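Local coordinates for protein 3-hydroxy-3-methylglutaryl-CoA lyase (Acinetobacter baumannii, PDB 6NDS) that is a TIM-barrel enzyme of the HMGL-like family that binds a zinc ion and coenzyme A, at residues A191-S201 against L222-V233; R237-L245 against G256-V264. One frame throughout, in Å; residues are numbered along the deposited sequence.

Contact 1 (A191-S201 against L222-V233); sequences ANPVQVKRIVS and LGLTNVLAAYEV. With ACT (acetate ion), chain E; ACT (acetate ion), chain D.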
loop_
_atom_site.group_PDB
_atom_site.type_symbol
_atom_site.label_atom_id
_atom_site.label_comp_id
_atom_site.label_asym_id
_atom_site.label_seq_id
_atom_site.Cartn_x
_atom_site.Cartn_y
_atom_site.Cartn_z
ATOM N N ALA A 191 -3.242 -11.360 -5.065
ATOM C CA ALA A 191 -3.193 -10.875 -6.444
ATOM C C ALA A 191 -2.012 -9.932 -6.691
ATOM O O ALA A 191 -1.522 -9.256 -5.782
ATOM C CB ALA A 191 -4.490 -10.143 -6.804
ATOM N N ASN A 192 -1.548 -9.900 -7.937
ATOM C CA ASN A 192 -0.546 -8.941 -8.382
ATOM C C ASN A 192 -1.068 -8.217 -9.616
ATOM O O ASN A 192 -1.977 -8.706 -10.292
ATOM C CB ASN A 192 0.803 -9.619 -8.682
ATOM C CG ASN A 192 0.771 -10.474 -9.932
ATOM O OD1 ASN A 192 0.797 -9.959 -11.060
ATOM N ND2 ASN A 192 0.750 -11.789 -9.746
ATOM N N PRO A 193 -0.515 -7.039 -9.930
ATOM C CA PRO A 193 -1.121 -6.209 -10.995
ATOM C C PRO A 193 -1.141 -6.842 -12.379
ATOM O O PRO A 193 -2.099 -6.611 -13.126
ATOM C CB PRO A 193 -0.254 -4.945 -10.977
ATOM C CG PRO A 193 0.281 -4.876 -9.593
ATOM C CD PRO A 193 0.457 -6.289 -9.114
ATOM N N VAL A 194 -0.109 -7.597 -12.770
ATOM C CA VAL A 194 -0.115 -8.208 -14.099
ATOM C C VAL A 194 -1.216 -9.255 -14.185
ATOM O O VAL A 194 -1.976 -9.309 -15.162
ATOM C CB VAL A 194 1.262 -8.805 -14.429
ATOM C CG1 VAL A 194 1.178 -9.646 -15.699
ATOM C CG2 VAL A 194 2.263 -7.686 -14.606
ATOM N N GLN A 195 -1.318 -10.092 -13.153
ATOM C CA GLN A 195 -2.388 -11.080 -13.076
ATOM C C GLN A 195 -3.755 -10.412 -13.090
ATOM O O GLN A 195 -4.680 -10.876 -13.771
ATOM C CB GLN A 195 -2.209 -11.908 -11.806
ATOM C CG GLN A 195 -3.351 -12.840 -11.447
ATOM C CD GLN A 195 -3.263 -13.247 -9.982
ATOM O OE1 GLN A 195 -2.840 -12.455 -9.146
ATOM N NE2 GLN A 195 -3.649 -14.480 -9.671
ATOM N N VAL A 196 -3.896 -9.312 -12.348
ATOM C CA VAL A 196 -5.163 -8.589 -12.323
ATOM C C VAL A 196 -5.531 -8.098 -13.717
ATOM O O VAL A 196 -6.678 -8.233 -14.154
ATOM C CB VAL A 196 -5.091 -7.430 -11.316
ATOM C CG1 VAL A 196 -6.253 -6.457 -11.532
ATOM C CG2 VAL A 196 -5.107 -7.989 -9.887
ATOM N N LYS A 197 -4.569 -7.516 -14.443
ATOM C CA LYS A 197 -4.908 -7.022 -15.780
ATOM C C LYS A 197 -5.376 -8.157 -16.686
ATOM O O LYS A 197 -6.343 -7.999 -17.444
ATOM C CB LYS A 197 -3.720 -6.275 -16.391
ATOM C CG LYS A 197 -3.515 -4.893 -15.753
ATOM C CD LYS A 197 -2.457 -4.083 -16.487
ATOM C CE LYS A 197 -2.297 -2.691 -15.868
ATOM N NZ LYS A 197 -1.427 -1.820 -16.731
ATOM N N ARG A 198 -4.726 -9.324 -16.598
ATOM C CA ARG A 198 -5.094 -10.451 -17.448
ATOM C C ARG A 198 -6.498 -10.951 -17.127
ATOM O O ARG A 198 -7.319 -11.155 -18.032
ATOM C CB ARG A 198 -4.067 -11.572 -17.293
ATOM C CG ARG A 198 -4.443 -12.860 -17.997
ATOM C CD ARG A 198 -3.306 -13.878 -17.936
ATOM N NE ARG A 198 -3.020 -14.331 -16.572
ATOM C CZ ARG A 198 -1.963 -13.945 -15.855
ATOM N NH1 ARG A 198 -1.081 -13.087 -16.360
ATOM N NH2 ARG A 198 -1.781 -14.425 -14.635
ATOM N N ILE A 199 -6.796 -11.147 -15.841
ATOM C CA ILE A 199 -8.092 -11.696 -15.458
ATOM C C ILE A 199 -9.202 -10.686 -15.726
ATOM O O ILE A 199 -10.258 -11.038 -16.269
ATOM C CB ILE A 199 -8.080 -12.151 -13.986
ATOM C CG1 ILE A 199 -7.216 -13.414 -13.823
ATOM C CG2 ILE A 199 -9.508 -12.412 -13.504
ATOM C CD1 ILE A 199 -7.043 -13.892 -12.363
ATOM N N VAL A 200 -8.985 -9.419 -15.360
ATOM C CA VAL A 200 -10.030 -8.417 -15.545
ATOM C C VAL A 200 -10.297 -8.180 -17.030
ATOM O O VAL A 200 -11.456 -8.042 -17.446
ATOM C CB VAL A 200 -9.666 -7.111 -14.821
ATOM C CG1 VAL A 200 -10.615 -5.996 -15.240
ATOM C CG2 VAL A 200 -9.716 -7.312 -13.300
ATOM N N SER A 201 -9.240 -8.098 -17.847
ATOM C CA SER A 201 -9.449 -7.950 -19.286
ATOM C C SER A 201 -10.319 -9.070 -19.823
ATOM O O SER A 201 -11.223 -8.830 -20.632
ATOM C CB SER A 201 -8.113 -7.917 -20.033
ATOM O OG SER A 201 -7.353 -6.786 -19.644
ATOM N N LEU A 222 -0.431 -4.869 -1.815
ATOM C CA LEU A 222 -0.647 -4.553 -3.223
ATOM C C LEU A 222 -2.066 -4.100 -3.532
ATOM O O LEU A 222 -2.400 -3.908 -4.712
ATOM C CB LEU A 222 -0.296 -5.765 -4.091
ATOM C CG LEU A 222 1.172 -6.161 -3.986
ATOM C CD1 LEU A 222 1.430 -7.363 -4.867
ATOM C CD2 LEU A 222 2.066 -4.994 -4.358
ATOM N N GLY A 223 -2.900 -3.890 -2.514
ATOM C CA GLY A 223 -4.289 -3.568 -2.756
ATOM C C GLY A 223 -4.537 -2.389 -3.678
ATOM O O GLY A 223 -5.257 -2.527 -4.674
ATOM N N LEU A 224 -3.968 -1.219 -3.370
ATOM C CA LEU A 224 -4.239 -0.058 -4.220
ATOM C C LEU A 224 -3.549 -0.179 -5.573
ATOM O O LEU A 224 -4.068 0.331 -6.574
ATOM C CB LEU A 224 -3.814 1.239 -3.518
ATOM C CG LEU A 224 -4.655 1.587 -2.283
ATOM C CD1 LEU A 224 -4.137 2.888 -1.702
ATOM C CD2 LEU A 224 -6.129 1.706 -2.664
ATOM N N THR A 225 -2.392 -0.843 -5.626
ATOM C CA THR A 225 -1.737 -1.076 -6.911
ATOM C C THR A 225 -2.605 -1.960 -7.801
ATOM O O THR A 225 -2.717 -1.728 -9.015
ATOM C CB THR A 225 -0.359 -1.695 -6.684
ATOM O OG1 THR A 225 0.369 -0.863 -5.761
ATOM C CG2 THR A 225 0.406 -1.775 -7.973
ATOM N N ASN A 226 -3.275 -2.941 -7.200
ATOM C CA ASN A 226 -4.178 -3.798 -7.963
ATOM C C ASN A 226 -5.429 -3.047 -8.409
ATOM O O ASN A 226 -5.958 -3.319 -9.496
ATOM C CB ASN A 226 -4.558 -5.029 -7.131
ATOM C CG ASN A 226 -3.417 -5.999 -6.963
ATOM O OD1 ASN A 226 -2.522 -6.098 -7.817
ATOM N ND2 ASN A 226 -3.441 -6.775 -5.858
ATOM N N VAL A 227 -5.959 -2.148 -7.568
ATOM C CA VAL A 227 -7.080 -1.303 -7.993
ATOM C C VAL A 227 -6.702 -0.515 -9.236
ATOM O O VAL A 227 -7.453 -0.477 -10.216
ATOM C CB VAL A 227 -7.514 -0.346 -6.867
ATOM C CG1 VAL A 227 -8.495 0.711 -7.425
ATOM C CG2 VAL A 227 -8.158 -1.135 -5.755
ATOM N N LEU A 228 -5.562 0.176 -9.189
ATOM C CA LEU A 228 -5.186 1.023 -10.319
ATOM C C LEU A 228 -4.931 0.186 -11.568
ATOM O O LEU A 228 -5.291 0.595 -12.681
ATOM C CB LEU A 228 -3.961 1.871 -9.946
ATOM C CG LEU A 228 -3.689 3.094 -10.831
ATOM C CD1 LEU A 228 -4.909 3.997 -10.888
ATOM C CD2 LEU A 228 -2.472 3.863 -10.312
ATOM N N ALA A 229 -4.328 -0.997 -11.411
ATOM C CA ALA A 229 -4.119 -1.873 -12.564
ATOM C C ALA A 229 -5.445 -2.307 -13.179
ATOM O O ALA A 229 -5.585 -2.333 -14.409
ATOM C CB ALA A 229 -3.296 -3.102 -12.174
ATOM N N ALA A 230 -6.424 -2.667 -12.342
ATOM C CA ALA A 230 -7.748 -3.028 -12.853
ATOM C C ALA A 230 -8.421 -1.838 -13.533
ATOM O O ALA A 230 -9.043 -1.984 -14.593
ATOM C CB ALA A 230 -8.632 -3.556 -11.715
ATOM N N TYR A 231 -8.314 -0.650 -12.929
ATOM C CA TYR A 231 -8.883 0.553 -13.540
ATOM C C TYR A 231 -8.281 0.817 -14.915
ATOM O O TYR A 231 -8.993 1.213 -15.853
ATOM C CB TYR A 231 -8.651 1.754 -12.618
ATOM C CG TYR A 231 -9.307 3.038 -13.101
ATOM C CD1 TYR A 231 -10.591 3.376 -12.708
ATOM C CD2 TYR A 231 -8.632 3.901 -13.951
ATOM C CE1 TYR A 231 -11.187 4.553 -13.146
ATOM C CE2 TYR A 231 -9.220 5.067 -14.400
ATOM C CZ TYR A 231 -10.493 5.388 -13.995
ATOM O OH TYR A 231 -11.066 6.559 -14.454
ATOM N N GLU A 232 -6.970 0.601 -15.059
ATOM C CA GLU A 232 -6.290 0.865 -16.322
ATOM C C GLU A 232 -6.799 -0.013 -17.465
ATOM O O GLU A 232 -6.681 0.388 -18.629
ATOM C CB GLU A 232 -4.769 0.706 -16.137
ATOM C CG GLU A 232 -4.152 1.830 -15.270
ATOM C CD GLU A 232 -2.687 1.607 -14.896
ATOM O OE1 GLU A 232 -2.158 0.495 -15.115
ATOM O OE2 GLU A 232 -2.063 2.560 -14.368
ATOM N N VAL A 233 -7.381 -1.180 -17.178
ATOM C CA VAL A 233 -7.946 -2.032 -18.221
ATOM C C VAL A 233 -9.474 -1.986 -18.242
ATOM O O VAL A 233 -10.100 -2.808 -18.916
ATOM C CB VAL A 233 -7.432 -3.482 -18.120
ATOM C CG1 VAL A 233 -5.924 -3.534 -18.373
ATOM C CG2 VAL A 233 -7.775 -4.111 -16.772
HETATM C C ACT E . 1.639 -13.091 -13.682
HETATM O O ACT E . 0.881 -13.537 -12.774
HETATM O OXT ACT E . 1.625 -13.339 -14.922
HETATM C CH3 ACT E . 2.750 -12.097 -13.229
HETATM C C ACT D . -8.963 9.931 -15.148
HETATM O O ACT D . -9.478 8.841 -15.526
HETATM O OXT ACT D . -7.761 10.173 -14.825
HETATM C CH3 ACT D . -9.927 11.155 -15.065
HETATM O O HOH W 1 -0.016 0.170 -16.197
#
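N226 and A191 form the polar grip at the start of this helix pair. ND2 of N226 donates to A191 O over 3.1 Å, a nearly straight bond (163°) that reaches the carbonyl from above its plane. With CG anti to its carbonyl carbon (chi1 -71°), N226 swings its amide across the ring of P193 at about a right angle. N226 OD1 lies 3.1 Å from P193 N, which cannot donate, so the pair is a packing contact. The P193 ring, in the first turn of its helix, packs against helix 223-232, CG on T225 CG2 at 3.5 Å and CB on A229 CB at 3.8 Å. Further along, V196 CG1 meets A230 CB at 3.8 Å, and V200 CG1 meets V233 CG2 at 3.7 Å. At the more exposed side, the extended K197 chain passes over A229 O and V233 CG1 to a salt bridge, its NZ 2.9 Å from E232 OE1.

Behind this shell, N192 and Q195 form a capping box that fixes the first turn of helix 193-203, while D186 accepts from A191 N. T225 OG1 pairs with T225 of the second subunit at the dimer interface. The short segment axes approach to 8.5 Å at a crossing angle of -37°, and V196 and N226 both rest on F216 of strand 212-216: neighbouring outer helices of a TIM barrel, packed over the strand that links them.

Contact 2 (R237-L245 against G256-V264); sequences RFDAALGGL and GNICTEDLV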
loop_
_atom_site.group_PDB
_atom_site.type_symbol
_atom_site.label_atom_id
_atom_site.label_comp_id
_atom_site.label_asym_id
_atom_site.label_seq_id
_atom_site.Cartn_x
_atom_site.Cartn_y
_atom_site.Cartn_z
ATOM N N ARG A 237 -15.854 -0.638 -10.592
ATOM C CA ARG A 237 -16.523 -0.838 -9.306
ATOM C C ARG A 237 -15.592 -1.568 -8.348
ATOM O O ARG A 237 -15.079 -2.640 -8.685
ATOM C CB ARG A 237 -17.815 -1.640 -9.486
ATOM C CG ARG A 237 -18.883 -0.945 -10.374
ATOM C CD ARG A 237 -20.106 -1.829 -10.684
ATOM N NE ARG A 237 -20.712 -2.343 -9.461
ATOM C CZ ARG A 237 -21.684 -3.240 -9.405
ATOM N NH1 ARG A 237 -22.234 -3.722 -10.516
ATOM N NH2 ARG A 237 -22.123 -3.651 -8.220
ATOM N N PHE A 238 -15.380 -0.995 -7.152
ATOM C CA PHE A 238 -14.406 -1.548 -6.207
ATOM C C PHE A 238 -14.968 -1.529 -4.796
ATOM O O PHE A 238 -15.478 -0.498 -4.350
ATOM C CB PHE A 238 -13.079 -0.765 -6.241
ATOM C CG PHE A 238 -12.370 -0.850 -7.558
ATOM C CD1 PHE A 238 -11.424 -1.837 -7.781
ATOM C CD2 PHE A 238 -12.670 0.042 -8.583
ATOM C CE1 PHE A 238 -10.767 -1.930 -9.003
ATOM C CE2 PHE A 238 -12.020 -0.029 -9.805
ATOM C CZ PHE A 238 -11.061 -1.011 -10.025
ATOM N N ASP A 239 -14.854 -2.665 -4.104
ATOM C CA ASP A 239 -15.202 -2.757 -2.689
ATOM C C ASP A 239 -14.047 -2.268 -1.807
ATOM O O ASP A 239 -12.874 -2.517 -2.092
ATOM C CB ASP A 239 -15.522 -4.201 -2.297
ATOM C CG ASP A 239 -16.842 -4.717 -2.871
ATOM O OD1 ASP A 239 -17.687 -3.908 -3.327
ATOM O OD2 ASP A 239 -17.048 -5.953 -2.834
ATOM N N ALA A 240 -14.392 -1.619 -0.696
ATOM C CA ALA A 240 -13.390 -1.159 0.265
ATOM C C ALA A 240 -14.062 -1.076 1.627
ATOM O O ALA A 240 -15.285 -1.004 1.718
ATOM C CB ALA A 240 -12.800 0.203 -0.142
ATOM N N ALA A 241 -13.255 -1.114 2.694
ATOM C CA ALA A 241 -13.776 -1.027 4.059
ATOM C C ALA A 241 -13.206 0.204 4.750
ATOM O O ALA A 241 -11.996 0.461 4.678
ATOM C CB ALA A 241 -13.432 -2.273 4.874
ATOM N N LEU A 242 -14.083 0.938 5.447
ATOM C CA LEU A 242 -13.665 2.066 6.272
ATOM C C LEU A 242 -12.513 1.669 7.189
ATOM O O LEU A 242 -12.564 0.638 7.870
ATOM C CB LEU A 242 -14.847 2.551 7.113
ATOM C CG LEU A 242 -14.599 3.799 7.967
ATOM C CD1 LEU A 242 -14.561 5.031 7.070
ATOM C CD2 LEU A 242 -15.711 3.903 9.007
ATOM N N GLY A 243 -11.471 2.499 7.209
ATOM C CA GLY A 243 -10.340 2.258 8.087
ATOM C C GLY A 243 -9.485 1.061 7.733
ATOM O O GLY A 243 -8.550 0.749 8.483
ATOM N N GLY A 244 -9.779 0.357 6.640
ATOM C CA GLY A 244 -9.021 -0.850 6.367
ATOM C C GLY A 244 -9.379 -2.030 7.238
ATOM O O GLY A 244 -8.561 -2.949 7.413
ATOM N N LEU A 245 -10.575 -2.028 7.820
ATOM C CA LEU A 245 -11.058 -3.189 8.544
ATOM C C LEU A 245 -11.176 -4.383 7.594
ATOM O O LEU A 245 -11.115 -4.232 6.370
ATOM C CB LEU A 245 -12.419 -2.888 9.173
ATOM C CG LEU A 245 -12.433 -1.757 10.207
ATOM C CD1 LEU A 245 -13.869 -1.451 10.672
ATOM C CD2 LEU A 245 -11.558 -2.140 11.384
ATOM N N GLY A 256 -7.100 -7.041 6.297
ATOM C CA GLY A 256 -8.077 -6.025 5.978
ATOM C C GLY A 256 -8.342 -5.876 4.492
ATOM O O GLY A 256 -7.490 -6.126 3.635
ATOM N N ASN A 257 -9.563 -5.469 4.196
ATOM C CA ASN A 257 -9.886 -4.942 2.885
ATOM C C ASN A 257 -9.014 -3.731 2.591
ATOM O O ASN A 257 -8.440 -3.108 3.495
ATOM C CB ASN A 257 -11.345 -4.500 2.831
ATOM C CG ASN A 257 -12.299 -5.641 3.026
ATOM O OD1 ASN A 257 -12.557 -6.077 4.151
ATOM N ND2 ASN A 257 -12.848 -6.132 1.920
ATOM N N ILE A 258 -8.966 -3.344 1.318
ATOM C CA ILE A 258 -8.386 -2.037 1.040
ATOM C C ILE A 258 -9.173 -0.972 1.794
ATOM O O ILE A 258 -10.399 -1.056 1.966
ATOM C CB ILE A 258 -8.325 -1.730 -0.463
ATOM C CG1 ILE A 258 -9.694 -1.836 -1.107
ATOM C CG2 ILE A 258 -7.311 -2.652 -1.159
ATOM C CD1 ILE A 258 -9.741 -1.186 -2.500
ATOM N N CYS A 259 -8.449 0.028 2.277
ATOM C CA CYS A 259 -9.029 1.080 3.097
ATOM C C CYS A 259 -9.785 2.095 2.240
ATOM O O CYS A 259 -9.213 2.690 1.323
ATOM C CB CYS A 259 -7.898 1.761 3.857
ATOM S SG CYS A 259 -8.386 3.217 4.763
ATOM N N THR A 260 -11.060 2.326 2.566
ATOM C CA THR A 260 -11.893 3.198 1.735
ATOM C C THR A 260 -11.295 4.591 1.610
ATOM O O THR A 260 -11.216 5.140 0.509
ATOM C CB THR A 260 -13.311 3.283 2.303
ATOM O OG1 THR A 260 -13.799 1.959 2.510
ATOM C CG2 THR A 260 -14.243 3.977 1.307
ATOM N N GLU A 261 -10.886 5.198 2.728
ATOM C CA GLU A 261 -10.406 6.571 2.606
ATOM C C GLU A 261 -9.044 6.630 1.909
ATOM O O GLU A 261 -8.744 7.619 1.235
ATOM C CB GLU A 261 -10.381 7.258 3.976
ATOM C CG GLU A 261 -9.494 6.611 5.016
ATOM C CD GLU A 261 -10.206 5.585 5.896
ATOM O OE1 GLU A 261 -11.262 5.035 5.510
ATOM O OE2 GLU A 261 -9.672 5.307 6.981
ATOM N N ASP A 262 -8.226 5.579 2.018
ATOM C CA ASP A 262 -6.990 5.550 1.240
ATOM C C ASP A 262 -7.287 5.403 -0.253
ATOM O O ASP A 262 -6.622 6.032 -1.083
ATOM C CB ASP A 262 -6.066 4.421 1.729
ATOM C CG ASP A 262 -5.576 4.618 3.173
ATOM O OD1 ASP A 262 -5.915 5.644 3.801
ATOM O OD2 ASP A 262 -4.845 3.734 3.689
ATOM N N LEU A 263 -8.286 4.587 -0.614
ATOM C CA LEU A 263 -8.699 4.476 -2.018
ATOM C C LEU A 263 -9.240 5.799 -2.550
ATOM O O LEU A 263 -8.859 6.252 -3.640
ATOM C CB LEU A 263 -9.754 3.374 -2.160
ATOM C CG LEU A 263 -10.509 3.333 -3.493
ATOM C CD1 LEU A 263 -9.550 3.034 -4.635
ATOM C CD2 LEU A 263 -11.628 2.275 -3.424
ATOM N N VAL A 264 -10.130 6.441 -1.791
ATOM C CA VAL A 264 -10.711 7.700 -2.246
ATOM C C VAL A 264 -9.640 8.780 -2.335
ATOM O O VAL A 264 -9.646 9.586 -3.263
ATOM C CB VAL A 264 -11.883 8.125 -1.346
ATOM C CG1 VAL A 264 -12.444 9.512 -1.775
ATOM C CG2 VAL A 264 -12.997 7.073 -1.394
HETATM O O HOH W 2 -11.958 -4.756 -0.555
HETATM O O HOH W 3 -6.503 -3.202 5.433
#
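A240 and T260 meet where the contact is tightest, with A240 CB only 3.3 Å from T260 OG1 and flanked by I258 CG1 and L263 CD2. One residue on, A241 and C259 form a single beta bridge. A241 N donates to I258 O at 2.9 Å, and T260 N returns a bond to A241 O at 3.0 Å. That oxygen also accepts from G244 N on the opposite face of its plane, so two bonds hold the turn and the helix start to one atom. The hydroxyl of T260 bonds to E20 of the neighbouring strand 17-20. E261 leaves its CA with CG between N and C (chi1 60°) and bends at CG, which curls the carboxylate back to the turn. E261 OE1 receives G243 N on the syn side over 3.1 Å in a straight bond (173°), and OE2 is held by S285 and S298.

Toward G256, which is partly exposed, the fit is looser and wetter. N257 N still reaches L245 O at 2.9 Å, though the bond is bent (136°). G256 CA brings a CA-H...O contact to G244 O, and one water bridges G244 O to N257 O.

D25, H215 and H217 bind the zinc, D239 is hydrogen-bonded to H215, and the N257 side chain lies about 4 Å from the metal. A second water joins D239 O to N257 ND2, which also bonds to D25. The chemistry thus implies a second shell: the bridged backbone probably helps to position D239 and N257, whose side chains are hydrogen-bonded to zinc ligands.

From the N terminus, helix 193-203 comes first; the chain then runs through strand 212-216, and helix 223-232 returns beside it, so contact 1 closes a loop of 20 residues. After four intervening residues strand 237-240 begins, and contact 2 closes a shorter excursion of 10 residues, without helix or strand, before helix 260-270. The two contacts stand in series, neither nesting nor crossing. They meet through helix 223-232: V227 CG2 lies 3.6 Å from I258 CD1, and G223 packs on the same isoleucine. Contact 1 ties helix to helix on the outside of the barrel, whereas contact 2 joins the C-terminal end of a barrel strand to the next helix, beside the zinc site.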